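Local coordinates for protein BCL2-like 10 (Danio rerio, PDB 6H1N) that probably acts as a pro-survival regulator of apoptosis in the Bcl-2 family and may have channel activity, at residues E79-G84 with V92-F97. Sequence-based numbering, arbitrary orientation. Where two conformers were deposited one is given.
Sequences ELVGDG and VSIFTF
Leu80 reaches from the last turn of helix 69-81 onto the backbone of helix 88-108. In the Ser93 conformer given, its CB lies 3.8 Å from Ser93 OG; CG and CD2 pass the same hydroxyl, each at 4.1 Å. In that conformer the oxygen is not left bare among carbons, since it hydrogen-bonds Arg90 O one turn back. With CG set anti to the carbonyl carbon (chi1 -74°) and the chain then extended, CD1 arrives over the helix backbone, 3.8 Å from both Ser93 O and Ile94 CA. Ile94 CG1 lies 3.9 Å from the same methyl, and Phe97 CB, at 4.3 Å, bounds it one turn further on. Helix 88-108 is the buried central helix of the all-helical Bcl-2 fold: here Phe97 also touches Leu73 and Val76, while Phe95, whose CB points away from Leu80, packs on helices 34-49 and 115-129. Cutting Leu80 back to an alanine removes CG and both methyls and is likely to open a gap between Ser93, Ile94 and Phe97. Beside Leu80, Val81 CG2 meets Ile94 CD1 at 4.2 Å, and both residues rest against Tyr125. A polar link comes from Arg90, whose NH2 hydrogen-bonds Leu80 O.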
loop_
_atom_site.group_PDB
_atom_site.type_symbol
_atom_site.label_atom_id
_atom_site.label_comp_id
_atom_site.label_asym_id
_atom_site.label_seq_id
_atom_site.Cartn_x
_atom_site.Cartn_y
_atom_site.Cartn_z
ATOM N N GLU A 79 2.373 12.662 1.599
ATOM C CA GLU A 79 1.240 13.561 1.509
ATOM C C GLU A 79 -0.081 12.844 1.751
ATOM O O GLU A 79 -1.061 13.503 2.113
ATOM C CB GLU A 79 1.235 14.249 0.150
ATOM C CG GLU A 79 2.469 15.121 -0.120
ATOM C CD GLU A 79 2.650 16.287 0.842
ATOM O OE1 GLU A 79 1.685 16.682 1.529
ATOM O OE2 GLU A 79 3.784 16.816 0.886
ATOM N N LEU A 80 -0.155 11.525 1.513
ATOM C CA LEU A 80 -1.359 10.788 1.898
ATOM C C LEU A 80 -1.497 10.777 3.409
ATOM O O LEU A 80 -2.591 10.979 3.945
ATOM C CB LEU A 80 -1.343 9.349 1.368
ATOM C CG LEU A 80 -1.603 9.179 -0.131
ATOM C CD1 LEU A 80 -1.477 7.746 -0.531
ATOM C CD2 LEU A 80 -2.983 9.704 -0.580
ATOM N N VAL A 81 -0.379 10.573 4.103
ATOM C CA VAL A 81 -0.392 10.531 5.560
ATOM C C VAL A 81 -0.688 11.907 6.118
ATOM O O VAL A 81 -1.521 12.063 7.017
ATOM C CB VAL A 81 0.947 9.977 6.071
ATOM C CG1 VAL A 81 1.047 10.096 7.554
ATOM C CG2 VAL A 81 1.055 8.511 5.688
ATOM N N GLY A 82 -0.025 12.923 5.580
ATOM C CA GLY A 82 -0.296 14.282 5.983
ATOM C C GLY A 82 0.370 14.584 7.313
ATOM O O GLY A 82 1.361 13.961 7.693
ATOM N N ASP A 83 -0.210 15.535 8.039
ATOM C CA ASP A 83 0.395 16.063 9.254
ATOM C C ASP A 83 -0.360 15.686 10.521
ATOM O O ASP A 83 0.090 16.025 11.619
ATOM C CB ASP A 83 0.505 17.592 9.154
ATOM C CG ASP A 83 1.720 18.046 8.342
ATOM O OD1 ASP A 83 2.586 17.199 8.019
ATOM O OD2 ASP A 83 1.789 19.260 8.030
ATOM N N GLY A 84 -1.481 14.986 10.397
ATOM C CA GLY A 84 -2.295 14.637 11.535
ATOM C C GLY A 84 -1.892 13.310 12.138
ATOM O O GLY A 84 -0.924 12.669 11.724
ATOM N N VAL A 92 -4.189 2.280 4.523
ATOM C CA VAL A 92 -5.013 1.771 3.444
ATOM C C VAL A 92 -4.908 2.672 2.184
ATOM O O VAL A 92 -4.730 2.151 1.098
ATOM C CB VAL A 92 -6.472 1.591 3.898
ATOM C CG1 VAL A 92 -7.342 1.133 2.707
ATOM C CG2 VAL A 92 -6.522 0.578 5.044
ATOM N N SER A 93 -5.006 3.995 2.370
ATOM C CA SER A 93 -4.983 4.868 1.186
ATOM C C SER A 93 -3.703 4.663 0.380
ATOM O O SER A 93 -3.724 4.741 -0.857
ATOM C CB SER A 93 -5.184 6.337 1.600
ATOM O OG SER A 93 -4.060 6.893 2.249
ATOM N N ILE A 94 -2.601 4.309 1.042
ATOM C CA ILE A 94 -1.355 4.059 0.338
ATOM C C ILE A 94 -1.504 2.847 -0.572
ATOM O O ILE A 94 -1.114 2.883 -1.746
ATOM C CB ILE A 94 -0.208 3.890 1.350
ATOM C CG1 ILE A 94 0.144 5.239 2.002
ATOM C CG2 ILE A 94 1.015 3.371 0.668
ATOM C CD1 ILE A 94 1.032 5.111 3.294
ATOM N N PHE A 95 -2.135 1.778 -0.054
ATOM C CA PHE A 95 -2.324 0.556 -0.830
ATOM C C PHE A 95 -3.279 0.811 -1.979
ATOM O O PHE A 95 -2.982 0.471 -3.128
ATOM C CB PHE A 95 -2.808 -0.575 0.087
ATOM C CG PHE A 95 -1.697 -1.200 0.871
ATOM C CD1 PHE A 95 -1.157 -2.422 0.498
ATOM C CD2 PHE A 95 -1.164 -0.539 1.967
ATOM C CE1 PHE A 95 -0.108 -2.989 1.220
ATOM C CE2 PHE A 95 -0.108 -1.086 2.693
ATOM C CZ PHE A 95 0.418 -2.316 2.328
ATOM N N THR A 96 -4.372 1.520 -1.704
ATOM C CA THR A 96 -5.345 1.872 -2.740
ATOM C C THR A 96 -4.672 2.560 -3.912
ATOM O O THR A 96 -4.841 2.162 -5.074
ATOM C CB THR A 96 -6.404 2.776 -2.121
ATOM O OG1 THR A 96 -7.056 2.064 -1.057
ATOM C CG2 THR A 96 -7.406 3.241 -3.161
ATOM N N PHE A 97 -3.900 3.605 -3.611
ATOM C CA PHE A 97 -3.240 4.364 -4.660
ATOM C C PHE A 97 -2.326 3.471 -5.463
ATOM O O PHE A 97 -2.376 3.464 -6.701
ATOM C CB PHE A 97 -2.453 5.527 -4.070
ATOM C CG PHE A 97 -1.639 6.274 -5.091
ATOM C CD1 PHE A 97 -2.231 7.207 -5.940
ATOM C CD2 PHE A 97 -0.295 6.022 -5.225
ATOM C CE1 PHE A 97 -1.494 7.880 -6.889
ATOM C CE2 PHE A 97 0.447 6.718 -6.132
ATOM C CZ PHE A 97 -0.156 7.654 -6.970
#